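Local coordinates for Phosphoglucomutase/phosphomannomutase family protein (Burkholderia thailandensis, PDB 3UW2) that probably catalyses the intramolecular transfer of a phosphoryl group on hexose phosphates, as a metal-dependent member of the phosphohexose mutase family, at residues A[285-290]-A[307-312]; A[389-394]-A[454-459]; A[435-440]-A[464-469]. One frame throughout, in Å; residues are numbered along the deposited sequence.

Contact 1: residues A[285-290]-A[307-312]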
loop_
_atom_site.group_PDB
_atom_site.type_symbol
_atom_site.label_atom_id
_atom_site.label_comp_id
_atom_site.label_asym_id
_atom_site.label_seq_id
_atom_site.Cartn_x
_atom_site.Cartn_y
_atom_site.Cartn_z
ATOM N N GLN A 285 -13.886 -0.866 3.479
ATOM C CA GLN A 285 -13.344 -2.230 3.455
ATOM C C GLN A 285 -12.812 -2.692 4.832
ATOM O O GLN A 285 -13.013 -3.843 5.219
ATOM C CB GLN A 285 -12.221 -2.328 2.439
ATOM C CG GLN A 285 -12.647 -2.115 0.951
ATOM C CD GLN A 285 -11.416 -2.275 0.038
ATOM O OE1 GLN A 285 -10.625 -3.261 0.167
ATOM N NE2 GLN A 285 -11.187 -1.287 -0.817
ATOM N N LEU A 286 -12.009 -1.862 5.461
ATOM C CA LEU A 286 -11.428 -2.173 6.774
ATOM C C LEU A 286 -12.510 -2.426 7.829
ATOM O O LEU A 286 -12.322 -3.287 8.687
ATOM C CB LEU A 286 -10.472 -1.064 7.256
ATOM C CG LEU A 286 -9.615 -1.413 8.479
ATOM C CD1 LEU A 286 -8.641 -2.519 8.097
ATOM C CD2 LEU A 286 -8.850 -0.190 8.942
ATOM N N MET A 287 -13.633 -1.681 7.783
ATOM C CA MET A 287 -14.746 -2.011 8.711
ATOM C C MET A 287 -15.189 -3.478 8.555
ATOM O O MET A 287 -15.418 -4.188 9.536
ATOM C CB MET A 287 -15.897 -1.014 8.573
ATOM C CG MET A 287 -15.491 0.348 9.162
ATOM S SD MET A 287 -16.708 1.682 9.307
ATOM C CE MET A 287 -16.832 2.337 7.642
ATOM N N LEU A 288 -15.243 -3.960 7.307
ATOM C CA LEU A 288 -15.816 -5.266 7.068
ATOM C C LEU A 288 -14.814 -6.330 7.546
ATOM O O LEU A 288 -15.173 -7.384 8.140
ATOM C CB LEU A 288 -16.137 -5.400 5.542
ATOM C CG LEU A 288 -16.828 -6.662 5.035
ATOM C CD1 LEU A 288 -18.343 -6.629 5.362
ATOM C CD2 LEU A 288 -16.614 -6.891 3.512
ATOM N N PHE A 289 -13.545 -6.062 7.270
ATOM C CA PHE A 289 -12.496 -6.971 7.754
ATOM C C PHE A 289 -12.391 -6.983 9.310
ATOM O O PHE A 289 -12.209 -8.019 9.930
ATOM C CB PHE A 289 -11.155 -6.505 7.140
ATOM C CG PHE A 289 -11.071 -6.755 5.665
ATOM C CD1 PHE A 289 -11.340 -8.054 5.158
ATOM C CD2 PHE A 289 -10.590 -5.757 4.803
ATOM C CE1 PHE A 289 -11.261 -8.310 3.786
ATOM C CE2 PHE A 289 -10.501 -6.014 3.416
ATOM C CZ PHE A 289 -10.841 -7.301 2.928
ATOM N N ALA A 290 -12.456 -5.807 9.914
ATOM C CA ALA A 290 -12.328 -5.664 11.362
ATOM C C ALA A 290 -13.458 -6.447 12.004
ATOM O O ALA A 290 -13.266 -7.076 13.042
ATOM C CB ALA A 290 -12.475 -4.172 11.761
ATOM N N LYS A 307 -6.473 9.742 7.756
ATOM C CA LYS A 307 -7.385 10.037 6.627
ATOM C C LYS A 307 -8.715 9.248 6.626
ATOM O O LYS A 307 -9.532 9.465 5.745
ATOM C CB LYS A 307 -6.690 9.730 5.298
ATOM C CG LYS A 307 -5.548 10.705 4.982
ATOM C CD LYS A 307 -4.748 10.298 3.736
ATOM C CE LYS A 307 -3.713 11.392 3.433
ATOM N NZ LYS A 307 -3.054 11.224 2.104
ATOM N N CYS A 308 -8.899 8.279 7.550
ATOM C CA CYS A 308 -10.006 7.322 7.471
ATOM C C CYS A 308 -11.287 7.930 8.049
ATOM O O CYS A 308 -11.201 8.809 8.862
ATOM C CB CYS A 308 -9.674 6.037 8.203
ATOM S SG CYS A 308 -8.549 4.988 7.235
ATOM N N THR A 309 -12.448 7.424 7.639
ATOM C CA THR A 309 -13.765 7.881 8.161
ATOM C C THR A 309 -13.854 7.976 9.695
ATOM O O THR A 309 -13.315 7.136 10.408
ATOM C CB THR A 309 -14.931 6.976 7.663
ATOM O OG1 THR A 309 -16.154 7.447 8.212
ATOM C CG2 THR A 309 -14.769 5.577 8.063
ATOM N N ARG A 310 -14.509 9.034 10.173
ATOM C CA ARG A 310 -14.938 9.170 11.583
ATOM C C ARG A 310 -15.656 7.846 12.008
ATOM O O ARG A 310 -15.577 7.424 13.160
ATOM C CB ARG A 310 -15.821 10.442 11.747
ATOM C CG ARG A 310 -15.910 10.969 13.200
ATOM C CD ARG A 310 -16.591 12.339 13.434
ATOM N NE ARG A 310 -17.997 12.242 13.857
ATOM C CZ ARG A 310 -18.981 11.698 13.125
ATOM N NH1 ARG A 310 -20.240 11.668 13.586
ATOM N NH2 ARG A 310 -18.724 11.178 11.924
ATOM N N ASN A 311 -16.294 7.155 11.069
ATOM C CA ASN A 311 -17.108 5.957 11.421
ATOM C C ASN A 311 -16.335 4.754 11.933
ATOM O O ASN A 311 -16.889 3.880 12.577
ATOM C CB ASN A 311 -17.971 5.512 10.221
ATOM C CG ASN A 311 -19.044 6.510 9.881
ATOM O OD1 ASN A 311 -19.622 7.140 10.767
ATOM N ND2 ASN A 311 -19.345 6.634 8.590
ATOM N N LEU A 312 -15.054 4.687 11.634
ATOM C CA LEU A 312 -14.282 3.539 12.078
ATOM C C LEU A 312 -14.149 3.352 13.602
ATOM O O LEU A 312 -14.278 2.231 14.101
ATOM C CB LEU A 312 -12.868 3.559 11.404
ATOM C CG LEU A 312 -12.684 2.633 10.214
ATOM C CD1 LEU A 312 -11.494 3.041 9.315
ATOM C CD2 LEU A 312 -12.440 1.223 10.771
#

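Contact 2: residues A[389-394]-A[454-459]. With EDO (1,2-ethanediol), chain G.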
loop_
_atom_site.group_PDB
_atom_site.type_symbol
_atom_site.label_atom_id
_atom_site.label_comp_id
_atom_site.label_asym_id
_atom_site.label_seq_id
_atom_site.Cartn_x
_atom_site.Cartn_y
_atom_site.Cartn_z
ATOM N N PRO A 389 -21.253 1.514 6.789
ATOM C CA PRO A 389 -21.450 2.923 7.153
ATOM C C PRO A 389 -20.762 3.829 6.111
ATOM O O PRO A 389 -19.710 3.476 5.569
ATOM C CB PRO A 389 -20.717 3.046 8.501
ATOM C CG PRO A 389 -20.647 1.634 9.067
ATOM C CD PRO A 389 -20.752 0.692 7.907
ATOM N N ASN A 390 -21.313 5.013 5.906
ATOM C CA ASN A 390 -20.890 5.924 4.843
ATOM C C ASN A 390 -21.132 7.345 5.319
ATOM O O ASN A 390 -21.782 7.526 6.352
ATOM C CB ASN A 390 -21.713 5.655 3.550
ATOM C CG ASN A 390 -20.894 5.911 2.281
ATOM O OD1 ASN A 390 -19.708 6.301 2.338
ATOM N ND2 ASN A 390 -21.504 5.675 1.135
ATOM N N ALA A 391 -20.628 8.356 4.610
ATOM C CA ALA A 391 -20.816 9.767 5.055
ATOM C C ALA A 391 -20.631 10.629 3.848
ATOM O O ALA A 391 -20.317 10.120 2.845
ATOM C CB ALA A 391 -19.790 10.103 6.120
ATOM N N VAL A 392 -20.814 11.937 3.892
ATOM C CA VAL A 392 -20.467 12.700 2.683
ATOM C C VAL A 392 -19.019 13.128 2.845
ATOM O O VAL A 392 -18.573 13.318 3.986
ATOM C CB VAL A 392 -21.402 13.925 2.435
ATOM C CG1 VAL A 392 -22.866 13.519 2.521
ATOM C CG2 VAL A 392 -21.133 15.016 3.441
ATOM N N SER A 393 -18.282 13.295 1.746
ATOM C CA SER A 393 -16.904 13.884 1.796
ATOM C C SER A 393 -16.523 14.783 0.603
ATOM O O SER A 393 -17.186 14.767 -0.443
ATOM C CB SER A 393 -15.804 12.823 1.940
ATOM O OG SER A 393 -16.223 11.564 1.462
ATOM N N THR A 394 -15.458 15.568 0.802
ATOM C CA THR A 394 -14.727 16.277 -0.272
ATOM C C THR A 394 -13.567 15.456 -0.837
ATOM O O THR A 394 -13.044 14.573 -0.172
ATOM C CB THR A 394 -14.069 17.577 0.266
ATOM O OG1 THR A 394 -13.049 17.242 1.245
ATOM C CG2 THR A 394 -15.116 18.561 0.831
ATOM N N ARG A 454 -8.501 17.283 3.861
ATOM C CA ARG A 454 -9.746 16.566 3.543
ATOM C C ARG A 454 -10.864 16.697 4.593
ATOM O O ARG A 454 -10.618 16.982 5.760
ATOM C CB ARG A 454 -9.502 15.105 3.154
ATOM C CG ARG A 454 -9.059 14.181 4.268
ATOM C CD ARG A 454 -9.198 12.730 3.825
ATOM N NE ARG A 454 -8.267 12.309 2.757
ATOM C CZ ARG A 454 -8.520 11.323 1.885
ATOM N NH1 ARG A 454 -9.668 10.648 1.934
ATOM N NH2 ARG A 454 -7.623 10.992 0.957
ATOM N N PHE A 455 -12.093 16.525 4.136
ATOM C CA PHE A 455 -13.253 16.841 4.930
ATOM C C PHE A 455 -14.251 15.700 4.804
ATOM O O PHE A 455 -14.359 15.095 3.738
ATOM C CB PHE A 455 -13.832 18.193 4.472
ATOM C CG PHE A 455 -12.896 19.360 4.686
ATOM C CD1 PHE A 455 -12.673 19.871 5.961
ATOM C CD2 PHE A 455 -12.209 19.951 3.609
ATOM C CE1 PHE A 455 -11.778 20.926 6.160
ATOM C CE2 PHE A 455 -11.341 21.026 3.802
ATOM C CZ PHE A 455 -11.132 21.519 5.080
ATOM N N GLU A 456 -14.923 15.374 5.909
ATOM C CA GLU A 456 -16.011 14.397 5.911
ATOM C C GLU A 456 -17.088 14.893 6.875
ATOM O O GLU A 456 -16.775 15.437 7.941
ATOM C CB GLU A 456 -15.515 13.048 6.410
ATOM C CG GLU A 456 -16.524 11.927 6.314
ATOM C CD GLU A 456 -16.186 10.748 7.204
ATOM O OE1 GLU A 456 -15.929 10.948 8.404
ATOM O OE2 GLU A 456 -16.233 9.609 6.729
ATOM N N ALA A 457 -18.349 14.676 6.529
ATOM C CA ALA A 457 -19.432 15.057 7.449
ATOM C C ALA A 457 -20.663 14.164 7.310
ATOM O O ALA A 457 -20.767 13.400 6.353
ATOM C CB ALA A 457 -19.792 16.512 7.232
ATOM N N THR A 458 -21.577 14.254 8.280
ATOM C CA THR A 458 -22.814 13.471 8.297
ATOM C C THR A 458 -23.953 14.112 7.496
ATOM O O THR A 458 -25.012 13.536 7.420
ATOM C CB THR A 458 -23.273 13.230 9.737
ATOM O OG1 THR A 458 -23.604 14.491 10.351
ATOM C CG2 THR A 458 -22.193 12.484 10.535
ATOM N N SER A 459 -23.727 15.306 6.914
ATOM C CA SER A 459 -24.666 15.910 5.955
ATOM C C SER A 459 -23.938 16.940 5.086
ATOM O O SER A 459 -22.793 17.361 5.398
ATOM C CB SER A 459 -25.852 16.577 6.664
ATOM O OG SER A 459 -25.358 17.659 7.430
HETATM C C1 EDO G . -12.352 9.600 4.816
HETATM O O1 EDO G . -13.300 8.695 4.237
HETATM C C2 EDO G . -12.505 10.990 4.194
HETATM O O2 EDO G . -12.092 10.832 2.839
#

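Contact 3: residues A[435-440]-A[464-469]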
loop_
_atom_site.group_PDB
_atom_site.type_symbol
_atom_site.label_atom_id
_atom_site.label_comp_id
_atom_site.label_asym_id
_atom_site.label_seq_id
_atom_site.Cartn_x
_atom_site.Cartn_y
_atom_site.Cartn_z
ATOM N N TYR A 435 -15.320 16.960 14.857
ATOM C CA TYR A 435 -16.556 17.647 15.272
ATOM C C TYR A 435 -17.607 16.613 15.597
ATOM O O TYR A 435 -17.456 15.451 15.235
ATOM C CB TYR A 435 -17.083 18.517 14.150
ATOM C CG TYR A 435 -16.153 19.628 13.660
ATOM C CD1 TYR A 435 -16.404 20.954 13.991
ATOM C CD2 TYR A 435 -15.052 19.358 12.824
ATOM C CE1 TYR A 435 -15.591 21.979 13.505
ATOM C CE2 TYR A 435 -14.222 20.389 12.357
ATOM C CZ TYR A 435 -14.502 21.694 12.703
ATOM O OH TYR A 435 -13.697 22.736 12.246
ATOM N N PRO A 436 -18.711 17.038 16.240
ATOM C CA PRO A 436 -19.759 16.053 16.528
ATOM C C PRO A 436 -20.341 15.410 15.229
ATOM O O PRO A 436 -20.867 14.288 15.272
ATOM C CB PRO A 436 -20.813 16.881 17.281
ATOM C CG PRO A 436 -20.053 18.093 17.798
ATOM C CD PRO A 436 -19.073 18.391 16.710
ATOM N N ASP A 437 -20.208 16.105 14.100
ATOM C CA ASP A 437 -20.833 15.660 12.867
ATOM C C ASP A 437 -19.873 15.528 11.698
ATOM O O ASP A 437 -20.306 15.590 10.558
ATOM C CB ASP A 437 -21.951 16.644 12.475
ATOM C CG ASP A 437 -21.501 18.095 12.499
ATOM O OD1 ASP A 437 -20.300 18.405 12.670
ATOM O OD2 ASP A 437 -22.387 18.965 12.350
ATOM N N GLY A 438 -18.587 15.279 11.972
ATOM C CA GLY A 438 -17.599 15.102 10.913
ATOM C C GLY A 438 -16.184 15.465 11.340
ATOM O O GLY A 438 -15.903 15.641 12.545
ATOM N N PHE A 439 -15.279 15.589 10.369
ATOM C CA PHE A 439 -13.887 15.923 10.696
ATOM C C PHE A 439 -13.225 16.623 9.554
ATOM O O PHE A 439 -13.657 16.462 8.396
ATOM C CB PHE A 439 -13.032 14.675 11.080
ATOM C CG PHE A 439 -12.478 13.935 9.900
ATOM C CD1 PHE A 439 -11.284 14.357 9.259
ATOM C CD2 PHE A 439 -13.113 12.782 9.433
ATOM C CE1 PHE A 439 -10.760 13.630 8.178
ATOM C CE2 PHE A 439 -12.620 12.078 8.336
ATOM C CZ PHE A 439 -11.437 12.497 7.715
ATOM N N GLY A 440 -12.239 17.462 9.897
ATOM C CA GLY A 440 -11.338 18.161 8.936
ATOM C C GLY A 440 -9.895 17.697 9.213
ATOM O O GLY A 440 -9.515 17.431 10.374
ATOM N N ALA A 464 -20.098 21.737 4.733
ATOM C CA ALA A 464 -19.869 23.127 4.388
ATOM C C ALA A 464 -19.428 23.965 5.594
ATOM O O ALA A 464 -18.500 24.767 5.483
ATOM C CB ALA A 464 -21.097 23.706 3.742
ATOM N N ARG A 465 -20.059 23.760 6.747
ATOM C CA ARG A 465 -19.721 24.528 7.940
ATOM C C ARG A 465 -18.284 24.186 8.349
ATOM O O ARG A 465 -17.505 25.061 8.759
ATOM C CB ARG A 465 -20.755 24.277 9.055
ATOM C CG ARG A 465 -20.617 25.156 10.282
ATOM C CD ARG A 465 -21.141 24.492 11.550
ATOM N NE ARG A 465 -20.261 23.418 12.065
ATOM C CZ ARG A 465 -20.478 22.097 11.940
ATOM N NH1 ARG A 465 -21.553 21.671 11.293
ATOM N NH2 ARG A 465 -19.609 21.177 12.442
ATOM N N ILE A 466 -17.894 22.932 8.174
ATOM C CA ILE A 466 -16.550 22.521 8.597
ATOM C C ILE A 466 -15.448 23.211 7.780
ATOM O O ILE A 466 -14.501 23.811 8.339
ATOM C CB ILE A 466 -16.415 20.991 8.664
ATOM C CG1 ILE A 466 -17.225 20.505 9.853
ATOM C CG2 ILE A 466 -14.960 20.538 8.840
ATOM C CD1 ILE A 466 -17.307 18.986 9.950
ATOM N N GLN A 467 -15.573 23.121 6.465
ATOM C CA GLN A 467 -14.749 23.943 5.576
ATOM C C GLN A 467 -14.744 25.447 5.926
ATOM O O GLN A 467 -13.685 26.031 6.125
ATOM C CB GLN A 467 -15.227 23.747 4.153
ATOM C CG GLN A 467 -15.168 22.287 3.789
ATOM C CD GLN A 467 -15.641 22.067 2.393
ATOM O OE1 GLN A 467 -14.872 21.707 1.528
ATOM N NE2 GLN A 467 -16.909 22.305 2.159
ATOM N N ASP A 468 -15.919 26.057 6.005
ATOM C CA ASP A 468 -16.028 27.440 6.471
ATOM C C ASP A 468 -15.182 27.697 7.713
ATOM O O ASP A 468 -14.604 28.779 7.875
ATOM C CB ASP A 468 -17.480 27.796 6.772
ATOM C CG ASP A 468 -18.344 27.793 5.527
ATOM O OD1 ASP A 468 -17.804 27.447 4.445
ATOM O OD2 ASP A 468 -19.558 28.131 5.627
ATOM N N ASP A 469 -15.108 26.700 8.588
ATOM C CA ASP A 469 -14.362 26.850 9.810
ATOM C C ASP A 469 -12.865 26.789 9.491
ATOM O O ASP A 469 -12.093 27.669 9.914
ATOM C CB ASP A 469 -14.764 25.771 10.818
ATOM C CG ASP A 469 -14.546 26.204 12.247
ATOM O OD1 ASP A 469 -15.194 27.176 12.704
ATOM O OD2 ASP A 469 -13.712 25.574 12.914
#

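Contact 1: residues A[285-290]-A[307-312]
Met287 and Leu312 make the main apolar contact between helix 282-296 and the start of helix 311-318. Met287 CG lies 3.6 Å from Leu312 CD2, and the two side chains meet at a slant. Met287 leaves its helix with CG anti to the carbonyl carbon (chi1 -71°). The chain then bends at its third torsion. This brings SD alongside the backbone of Asn311, with Met287 SD 3.9 Å from Asn311 O. Met287 CE, the terminal methyl, reaches Thr309 CG2 at 3.9 Å, and the two side chains cross at about a right angle. Leu286 adds a looser methyl contact, its CD2 being 4.2 Å from Leu312 CD1.

Both helices belong to the third alpha/beta/alpha domain of the phosphohexose mutase fold. Strand 301-305 runs between them in the chain, and residues from 307 on lead from it into helix 311-318. Leu286 also packs on Leu344 of strand 344-346, and Met287 on Pro389.

The polar bonds of Thr309 run within its own segment and to residues outside the contact. Asn311 N donates to Thr309 OG1 at 2.9 Å with an N-H...O angle of 163°, a capping bond at the entry to the helix. The same hydroxyl is hydrogen-bonded to Glu456 OE2 of the C-terminal domain. Thr309 N is bonded to Asp283 OD2, near the start of helix 282-296.

Contact 2: residues A[389-394]-A[454-459]
An antiparallel strand pair at one edge of the C-terminal domain sheet joins residues 392-393 to residues 454-457. Val392 and Ala457 form the hydrogen-bonded pair. Val392 N donates to Ala457 O at 2.9 Å, and Ala457 N returns a bond of the same length to Val392 O. The next pair, Ser393 and Glu456, is non-hydrogen-bonded. Thr394 N then reaches Phe455 O at 3.2 Å. Thr394 OG1 sits at the edge of the Phe455 ring and takes a weak bond from Phe455 N, bent to 130° at the hydrogen. Chi1 of 65° places Thr394 OG1 between its backbone N and carbonyl carbon, from where it faces Phe455 N and CB.

On the face of Ser393 and Glu456, Ala391 CB rests 3.6 Å from Glu456 OE2. That carboxylate is held by Thr309 OG1 and Arg310 N. Arg454 NH1 grips O2 of an ethanediol, probably from the crystallisation liquor, at 2.6 Å, and its NH2 forms a salt bridge with Glu396.

On the other face, Val392 CG2 is 4.3 Å from Ala457 CB. Strand 392-398 is outermost in the sheet, while strand 451-457 also pairs with strand 438-444. Helix 460-477 packs against Val392, Thr394 and Phe455.

Contact 3: residues A[435-440]-A[464-469]
Tyr435 turns its CG anti to the carbonyl carbon (chi1 -60°), which carries the ring toward helix 460-477. Ile466 lies over one face of that ring. Arg465 starts with CG opposite the backbone N and bends at its third torsion, and its guanidinium reaches back to Asp437.

The Ile466 contact is a CH-pi interaction. Ile466 CG1 stands 3.8 Å from the Tyr435 ring centroid, almost on the ring normal. The branches spread along the ring from there. Ile466 CG2 touches Tyr435 CE2 at 3.6 Å, and Ile466 CD1 lies 3.7 Å from Tyr435 CD2. Ile466 CD1 also packs on the backbone of Gly438.

The phenol oxygen is at the far end. Tyr435 OH donates to Asp469 OD2 at 2.9 Å, meeting it on the anti side and out of the carboxylate plane.

Arg465 holds Asp437 end-on with two nitrogens, one to each oxygen. Arg465 NH2 meets Asp437 OD1 at 2.9 Å through the syn lone pair. Arg465 NH1 meets Asp437 OD2 at 3.0 Å, with a more bent geometry. The two planes are 22° apart, nearly coplanar. Arg465 NH2 also lies 3.6 Å from Tyr435 CD1.

A type I turn from Tyr435 to Gly438 joins strands 431-435 and 438-444 in a beta hairpin. The salt bridge and the phenol bond flank the apolar Ile466 contact. The two-point salt bridge probably restricts rotation of both charged groups, and the phenol bond ties the tyrosine ring to the helix.

In the fold
Contacts 1 and 3 are buried, while contact 2 is only partly so and lies at the edge of a sheet. Contact 1 is apolar between its segments and belongs to domain III. Contact 2 relies on backbone bonds, and contact 3 combines a salt bridge and a phenol bond with apolar packing. Contacts 2 and 3 share the C-terminal sheet: Phe439 N bonds to Glu456 O, and Thr458 N to Asp437 O. Helix 460-477 follows strand 451-457 of contact 2 and supplies one side of contact 3. Contacts 1 and 2 meet through Glu456, whose carboxylate joins segment 307-312 to the C-terminal domain. Arg310 also reaches the 435-438 turn.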